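Local coordinates for protein inorganic pyrophosphatase (Shewanella sp. AS-11, PDB 6LL8) that probably hydrolyses inorganic diphosphate to two phosphates with the help of bound divalent metal ions, at residues 248-253 / 263-268; 275-280 / 296-301. All blocks are in the same frame, centred on the assembly; numbering follows the deposited sequence. Where two conformers were deposited one is given.

Interaction 1 (248-253 / 263-268); sequences SVLLLL and MLVVSD
Leu-251 and Leu-264 form a hydrogen-bonded antiparallel pair, and the flat groups here are their peptide units: Leu-264 O receives the N-H of Leu-251 in its carbonyl plane, whereas the N-H of Leu-264 reaches Leu-251 O tilted 24° from the plane. Val-249 and Val-266 form the next hydrogen-bonded pair. On the sheet face carrying Val-249, Leu-251, Leu-264 and Val-266, Leu-264 CD1 lies 4.1 Å from Leu-251 CD2, the two side chains running alongside each other, and also reaches the CD1 methyl of Leu-253. Ile-237 of helix 230-243 packs on this face.

The face carrying Leu-250, Leu-252, Met-263 and Val-265 is apolar along most of its length, with Ser-248 and Ser-267 at one end. Met-263 leaves its strand with CG anti to the backbone N (chi1 -175°), and this extended start sets SD 4.0 Å from Leu-250 CD1. The bend at chi3 (-84°) then carries CE to 3.8 Å from Leu-252 CD2. With an alanine here, both the sulfur and the methyl would be gone, and Leu-250 CD1 and Leu-252 CD2 would probably be left with a gap between them. Leu-250 turns its other methyl, CD2, to Val-265 CG1 at 3.7 Å. Beyond them the hydroxyls of Ser-248 and Ser-267 join, OG to OG at 2.7 Å, a polar end to this face where Ser-267 OG also bonds Ser-269 N. The whole is an antiparallel beta hairpin in the mixed sheet of the DHHA2 domain, with helices 230-243 and 272-277 packed on its two faces.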
ATOM      1  N   SER A 248       2.113  12.626  15.175  1.00 11.94           N
ATOM      2  CA  SER A 248       1.833  11.274  15.667  1.00 11.53           C
ATOM      3  C   SER A 248       2.597  10.259  14.821  1.00 11.33           C
ATOM      4  O   SER A 248       2.735  10.458  13.606  1.00 11.68           O
ATOM      5  CB  SER A 248       0.365  10.951  15.585  1.00 12.65           C
ATOM      6  OG  SER A 248      -0.451  11.817  16.356  1.00 14.27           O
ATOM      7  N   VAL A 249       2.976   9.162  15.456  1.00 10.73           N
ATOM      8  CA  VAL A 249       3.393   7.928  14.751  1.00 10.13           C
ATOM      9  C   VAL A 249       2.607   6.779  15.330  1.00 10.25           C
ATOM     10  O   VAL A 249       2.583   6.609  16.554  1.00 11.20           O
ATOM     11  CB  VAL A 249       4.905   7.658  14.770  1.00 11.02           C
ATOM     12  CG1 VAL A 249       5.202   6.345  14.071  1.00 11.85           C
ATOM     13  CG2 VAL A 249       5.708   8.790  14.141  1.00 12.39           C
ATOM     14  N   LEU A 250       1.967   6.024  14.446  1.00 10.09           N
ATOM     15  CA  LEU A 250       1.148   4.856  14.806  1.00  9.78           C
ATOM     16  C   LEU A 250       1.748   3.655  14.105  1.00  9.65           C
ATOM     17  O   LEU A 250       2.147   3.756  12.942  1.00 10.80           O
ATOM     18  CB  LEU A 250      -0.297   5.059  14.323  1.00 10.81           C
ATOM     19  CG  LEU A 250      -0.917   6.421  14.616  1.00 13.72           C
ATOM     20  CD1 LEU A 250      -2.325   6.440  14.033  1.00 14.77           C
ATOM     21  CD2 LEU A 250      -0.873   6.790  16.089  1.00 16.23           C
ATOM     22  N   LEU A 251       1.775   2.527  14.792  1.00  9.60           N
ATOM     23  CA  LEU A 251       2.226   1.263  14.161  1.00  9.38           C
ATOM     24  C   LEU A 251       1.174   0.211  14.422  1.00  9.02           C
ATOM     25  O   LEU A 251       0.916  -0.132  15.572  1.00 10.42           O
ATOM     26  CB  LEU A 251       3.598   0.838  14.671  1.00 10.15           C
ATOM     27  CG  LEU A 251       4.139  -0.473  14.103  1.00 10.33           C
ATOM     28  CD1 LEU A 251       4.326  -0.391  12.598  1.00 11.82           C
ATOM     29  CD2 LEU A 251       5.448  -0.854  14.767  1.00 11.54           C
ATOM     30  N   LEU A 252       0.595  -0.304  13.357  1.00  9.07           N
ATOM     31  CA  LEU A 252      -0.386  -1.393  13.407  1.00  9.38           C
ATOM     32  C   LEU A 252       0.309  -2.728  13.342  1.00  9.50           C
ATOM     33  O   LEU A 252       1.020  -3.018  12.371  1.00 10.38           O
ATOM     34  CB  LEU A 252      -1.326  -1.275  12.204  1.00  9.57           C
ATOM     35  CG  LEU A 252      -2.222  -0.044  12.163  1.00 10.38           C
ATOM     36  CD1 LEU A 252      -2.603   0.262  10.723  1.00 11.58           C
ATOM     37  CD2 LEU A 252      -3.466  -0.261  13.012  1.00 12.30           C
ATOM     38  N   LEU A 253       0.125  -3.530  14.372  1.00  9.38           N
ATOM     39  CA  LEU A 253       0.591  -4.936  14.381  1.00  9.00           C
ATOM     40  C   LEU A 253      -0.674  -5.750  14.090  1.00  9.11           C
ATOM     41  O   LEU A 253      -1.573  -5.855  14.937  1.00 10.23           O
ATOM     42  CB  LEU A 253       1.203  -5.290  15.737  1.00 10.39           C
ATOM     43  CG  LEU A 253       2.297  -4.357  16.233  1.00 11.40           C
ATOM     44  CD1 LEU A 253       2.812  -4.848  17.583  1.00 13.87           C
ATOM     45  CD2 LEU A 253       3.442  -4.250  15.233  1.00 12.14           C
ATOM     46  N   MET A 263      -2.494  -1.405  17.958  1.00 10.19           N
ATOM     47  CA  MET A 263      -1.882  -0.158  17.519  1.00 10.64           C
ATOM     48  C   MET A 263      -0.983   0.378  18.607  1.00 10.12           C
ATOM     49  O   MET A 263      -1.416   0.554  19.739  1.00 11.42           O
ATOM     50  CB  MET A 263      -2.943   0.881  17.175  1.00 11.36           C
ATOM     51  CG  MET A 263      -2.372   2.165  16.605  1.00 12.51           C
ATOM     52  SD  MET A 263      -3.599   3.465  16.358  1.00 13.98           S
ATOM     53  CE  MET A 263      -4.242   2.973  14.760  1.00 14.18           C
ATOM     54  N   LEU A 264       0.260   0.635  18.255  1.00 10.76           N
ATOM     55  CA  LEU A 264       1.246   1.331  19.101  1.00 11.03           C
ATOM     56  C   LEU A 264       1.162   2.811  18.736  1.00 10.67           C
ATOM     57  O   LEU A 264       1.187   3.129  17.525  1.00 11.29           O
ATOM     58  CB  LEU A 264       2.651   0.786  18.875  1.00 11.97           C
ATOM     59  CG  LEU A 264       2.822  -0.728  18.959  1.00 13.70           C
ATOM     60  CD1 LEU A 264       4.277  -1.121  18.735  1.00 14.96           C
ATOM     61  CD2 LEU A 264       2.302  -1.291  20.252  1.00 15.54           C
ATOM     62  N   VAL A 265       1.106   3.707  19.721  1.00 11.16           N
ATOM     63  CA  VAL A 265       0.814   5.125  19.477  1.00 11.87           C
ATOM     64  C   VAL A 265       1.818   5.991  20.216  1.00 11.68           C
ATOM     65  O   VAL A 265       1.937   5.871  21.460  1.00 14.05           O
ATOM     66  CB  VAL A 265      -0.611   5.463  19.961  1.00 13.46           C
ATOM     67  CG1 VAL A 265      -0.930   6.942  19.756  1.00 14.69           C
ATOM     68  CG2 VAL A 265      -1.660   4.575  19.299  1.00 13.71           C
ATOM     69  N   VAL A 266       2.409   6.928  19.513  1.00 10.66           N
ATOM     70  CA  VAL A 266       3.076   8.103  20.129  0.50 11.08           C
ATOM     71  C   VAL A 266       2.495   9.343  19.481  1.00 12.09           C
ATOM     72  O   VAL A 266       2.424   9.402  18.268  1.00 14.59           O
ATOM     73  CB  VAL A 266       4.607   8.028  20.010  0.50 12.46           C
ATOM     74  CG1 VAL A 266       5.131   6.877  20.839  0.50 13.22           C
ATOM     75  CG2 VAL A 266       5.084   7.895  18.580  0.50 14.73           C
ATOM     76  N   SER A 267       1.970  10.255  20.271  1.00 12.64           N
ATOM     77  CA  SER A 267       1.194  11.374  19.706  1.00 13.99           C
ATOM     78  C   SER A 267       1.302  12.606  20.583  1.00 13.72           C
ATOM     79  O   SER A 267       1.265  12.490  21.808  1.00 15.07           O
ATOM     80  CB  SER A 267      -0.243  10.973  19.583  1.00 14.22           C
ATOM     81  OG  SER A 267      -1.018  11.980  18.964  1.00 14.91           O
ATOM     82  N   ASP A 268       1.277  13.746  19.945  1.00 13.84           N
ATOM     83  CA  ASP A 268       1.058  15.038  20.628  1.00 14.93           C
ATOM     84  C   ASP A 268      -0.335  15.123  21.248  1.00 17.27           C
ATOM     85  O   ASP A 268      -0.518  15.992  22.110  1.00 20.22           O
ATOM     86  CB  ASP A 268       1.322  16.191  19.662  1.00 15.70           C
ATOM     87  CG  ASP A 268       2.791  16.372  19.317  1.00 16.00           C
ATOM     88  OD1 ASP A 268       3.660  15.855  20.045  1.00 16.95           O
ATOM     89  OD2 ASP A 268       3.075  17.070  18.332  1.00 18.45           O
TER

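Interaction 2 (275-280 / 296-301); sequences RAYGKP and KQVVPA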
ATOM      1  N   ARG A 275     -10.602   9.641  20.841  1.00 17.26           N
ATOM      2  CA  ARG A 275     -11.382  10.574  19.989  0.60 19.00           C
ATOM      3  C   ARG A 275     -11.671   9.920  18.632  1.00 18.03           C
ATOM      4  O   ARG A 275     -12.823  10.028  18.138  1.00 21.07           O
ATOM      5  CB  ARG A 275     -10.663  11.915  19.819  0.60 20.04           C
ATOM      6  CG  ARG A 275     -10.690  12.802  21.060  0.60 22.05           C
ATOM      7  CD  ARG A 275     -10.159  14.191  20.752  0.60 24.10           C
ATOM      8  NE  ARG A 275      -8.754  14.086  20.392  0.60 23.06           N
ATOM      9  CZ  ARG A 275      -8.220  14.298  19.182  0.60 18.61           C
ATOM     10  NH1 ARG A 275      -8.953  14.666  18.146  0.60 21.21           N
ATOM     11  NH2 ARG A 275      -6.928  14.143  19.012  0.60 17.64           N
ATOM     12  N   ALA A 276     -10.681   9.298  18.011  1.00 16.05           N
ATOM     13  CA  ALA A 276     -10.866   8.774  16.644  1.00 16.32           C
ATOM     14  C   ALA A 276     -11.744   7.523  16.637  1.00 16.29           C
ATOM     15  O   ALA A 276     -12.563   7.410  15.724  1.00 18.35           O
ATOM     16  CB  ALA A 276      -9.533   8.510  15.996  1.00 16.52           C
ATOM     17  N   TYR A 277     -11.554   6.589  17.569  1.00 15.52           N
ATOM     18  CA  TYR A 277     -12.112   5.217  17.502  1.00 15.92           C
ATOM     19  C   TYR A 277     -13.015   4.901  18.689  1.00 17.12           C
ATOM     20  O   TYR A 277     -13.596   3.805  18.705  1.00 18.60           O
ATOM     21  CB  TYR A 277     -10.989   4.175  17.415  1.00 15.91           C
ATOM     22  CG  TYR A 277      -9.983   4.472  16.328  1.00 15.05           C
ATOM     23  CD1 TYR A 277     -10.366   4.567  15.006  1.00 16.82           C
ATOM     24  CD2 TYR A 277      -8.648   4.667  16.632  1.00 14.84           C
ATOM     25  CE1 TYR A 277      -9.441   4.832  14.009  1.00 15.28           C
ATOM     26  CE2 TYR A 277      -7.716   4.943  15.650  1.00 13.95           C
ATOM     27  CZ  TYR A 277      -8.113   5.035  14.332  1.00 12.77           C
ATOM     28  OH  TYR A 277      -7.163   5.325  13.395  1.00 14.07           O
ATOM     29  N   GLY A 278     -13.026   5.762  19.711  1.00 17.42           N
ATOM     30  CA  GLY A 278     -13.727   5.432  20.956  1.00 18.73           C
ATOM     31  C   GLY A 278     -13.018   4.340  21.720  1.00 17.88           C
ATOM     32  O   GLY A 278     -13.643   3.707  22.595  1.00 21.68           O
ATOM     33  N   LYS A 279     -11.713   4.183  21.498  1.00 17.72           N
ATOM     34  CA  LYS A 279     -10.907   3.137  22.156  1.00 17.64           C
ATOM     35  C   LYS A 279      -9.611   3.731  22.660  1.00 17.51           C
ATOM     36  O   LYS A 279      -8.683   3.935  21.888  1.00 16.66           O
ATOM     37  CB  LYS A 279     -10.692   2.010  21.168  1.00 19.74           C
ATOM     38  CG  LYS A 279     -11.995   1.351  20.788  1.00 22.05           C
ATOM     39  CD  LYS A 279     -11.853   0.060  20.080  1.00 21.76           C
ATOM     40  CE  LYS A 279     -13.189  -0.531  19.731  1.00 21.67           C
ATOM     41  NZ  LYS A 279     -13.080  -1.904  19.208  1.00 25.57           N
ATOM     42  N   PRO A 280      -9.530   4.059  23.963  1.00 18.32           N
ATOM     43  CA  PRO A 280      -8.373   4.754  24.486  1.00 17.73           C
ATOM     44  C   PRO A 280      -7.142   3.854  24.487  1.00 15.94           C
ATOM     45  O   PRO A 280      -7.221   2.661  24.733  1.00 17.63           O
ATOM     46  CB  PRO A 280      -8.724   5.101  25.930  1.00 20.34           C
ATOM     47  CG  PRO A 280      -9.810   4.127  26.287  1.00 26.73           C
ATOM     48  CD  PRO A 280     -10.565   3.877  24.998  1.00 22.62           C
ATOM     49  N   LYS A 296      -9.369   1.983   5.153  1.00  8.49           N
ATOM     50  CA  LYS A 296     -10.821   1.972   5.416  1.00  8.96           C
ATOM     51  C   LYS A 296     -11.132   2.092   6.893  1.00  9.24           C
ATOM     52  O   LYS A 296     -12.143   2.699   7.254  1.00 11.17           O
ATOM     53  CB  LYS A 296     -11.457   0.730   4.809  1.00  9.07           C
ATOM     54  CG  LYS A 296     -12.954   0.667   4.845  1.00 10.06           C
ATOM     55  CD  LYS A 296     -13.498  -0.508   4.071  1.00 11.87           C
ATOM     56  CE  LYS A 296     -14.989  -0.719   4.212  1.00 14.92           C
ATOM     57  NZ  LYS A 296     -15.752   0.414   3.688  1.00 18.69           N
ATOM     58  N   GLN A 297     -10.310   1.522   7.759  1.00  9.07           N
ATOM     59  CA  GLN A 297     -10.630   1.388   9.188  1.00  9.26           C
ATOM     60  C   GLN A 297      -9.765   2.264  10.076  1.00  9.89           C
ATOM     61  O   GLN A 297     -10.079   2.386  11.254  1.00 12.46           O
ATOM     62  CB  GLN A 297     -10.550  -0.059   9.630  1.00  9.62           C
ATOM     63  CG  GLN A 297     -11.550  -0.967   8.903  1.00  9.90           C
ATOM     64  CD  GLN A 297     -11.312  -2.404   9.260  1.00  9.31           C
ATOM     65  OE1 GLN A 297     -10.320  -3.019   8.858  1.00  9.96           O
ATOM     66  NE2 GLN A 297     -12.195  -2.961  10.067  1.00 10.97           N
ATOM     67  N   VAL A 298      -8.670   2.807   9.585  1.00  9.19           N
ATOM     68  CA  VAL A 298      -7.736   3.591  10.418  1.00  8.90           C
ATOM     69  C   VAL A 298      -7.758   5.049   9.988  1.00  8.81           C
ATOM     70  O   VAL A 298      -7.970   5.940  10.817  1.00 10.23           O
ATOM     71  CB  VAL A 298      -6.333   2.975  10.371  1.00  9.00           C
ATOM     72  CG1 VAL A 298      -5.309   3.834  11.088  1.00 10.44           C
ATOM     73  CG2 VAL A 298      -6.335   1.576  10.954  1.00 10.96           C
ATOM     74  N   VAL A 299      -7.480   5.317   8.718  1.00  9.18           N
ATOM     75  CA  VAL A 299      -7.313   6.698   8.222  1.00  9.64           C
ATOM     76  C   VAL A 299      -8.586   7.527   8.326  1.00 10.13           C
ATOM     77  O   VAL A 299      -8.496   8.689   8.752  1.00 10.60           O
ATOM     78  CB  VAL A 299      -6.707   6.661   6.835  1.00  9.65           C
ATOM     79  CG1 VAL A 299      -6.786   7.988   6.108  1.00 11.10           C
ATOM     80  CG2 VAL A 299      -5.254   6.210   6.913  1.00 10.48           C
ATOM     81  N   PRO A 300      -9.768   7.062   7.862  1.00 10.33           N
ATOM     82  CA  PRO A 300     -10.907   7.978   7.806  1.00 11.79           C
ATOM     83  C   PRO A 300     -11.242   8.625   9.146  1.00 12.13           C
ATOM     84  O   PRO A 300     -11.423   9.846   9.226  1.00 14.32           O
ATOM     85  CB  PRO A 300     -12.047   7.111   7.260  1.00 12.19           C
ATOM     86  CG  PRO A 300     -11.342   6.073   6.446  1.00 12.15           C
ATOM     87  CD  PRO A 300     -10.088   5.765   7.239  1.00 10.61           C
ATOM     88  N   ALA A 301     -11.320   7.826  10.188  1.00 12.52           N
ATOM     89  CA  ALA A 301     -11.721   8.358  11.504  1.00 14.96           C
ATOM     90  C   ALA A 301     -10.640   9.289  12.030  1.00 13.31           C
ATOM     91  O   ALA A 301     -10.960  10.241  12.721  1.00 15.57           O
ATOM     92  CB  ALA A 301     -12.006   7.248  12.485  1.00 18.84           C
TER
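Tyr-277 reaches Val-298 because its CG stands anti to its own carbonyl carbon (chi1 -51°), carrying the ring from the end of helix 272-277 across to helix 294-307. Val-298, with CG1 anti to the backbone N (chi1 174°), turns that methyl to within 3.3 Å of the tyrosine OH. The hydroxyl donates a hydrogen bond to Val-298 O over 2.8 Å, and this oxygen lies at the ring's edge, in its plane. The donor approaches the carbonyl from well off its axis, at a C=O...donor angle of 114°, and tilted from the carbonyl plane. Ala-276 CB rests over the ring centre, 3.8 Å above its plane, so the neighbouring residue covers one face of the ring. Ala-301 CB completes the contact, 3.8 Å from Tyr-277 CE1 and 3.3 Å from Ala-276 O. Leu-302, one residue on, adds its side chain against both Ala-276 and Tyr-277.

Helix 294-307 is irregular here, with a pi-type turn at 296-298 and a kink where neither Pro-300, which has no N-H, nor Ala-301 bonds back to the preceding turn. A single directed bond, framed by small apolar groups, thus ties the tyrosine hydroxyl to a backbone carbonyl in this irregular part, and probably fixes the reach of the ring.

How the interactions relate
From the N-terminal side, interaction 1 comes first: it closes the short hairpin loop between strands 248-255 and 260-267. The chain then passes into helix 272-277, runs on through strand 285-289 and enters helix 294-307, where interaction 2 closes the second loop. The two loops follow in series, neither nesting nor crossing. They nevertheless meet in space, for Met-263 CE lies 3.9 Å from Val-298 CG1 and Leu-252 CD1 lies 4.0 Å from Val-298 CG2. Helices 272-277 and 294-307 and the sheet are thereby packed together within the DHHA2 domain, whose helix 294-307 begins with Arg-294 and Lys-295 of the imidodiphosphate pocket.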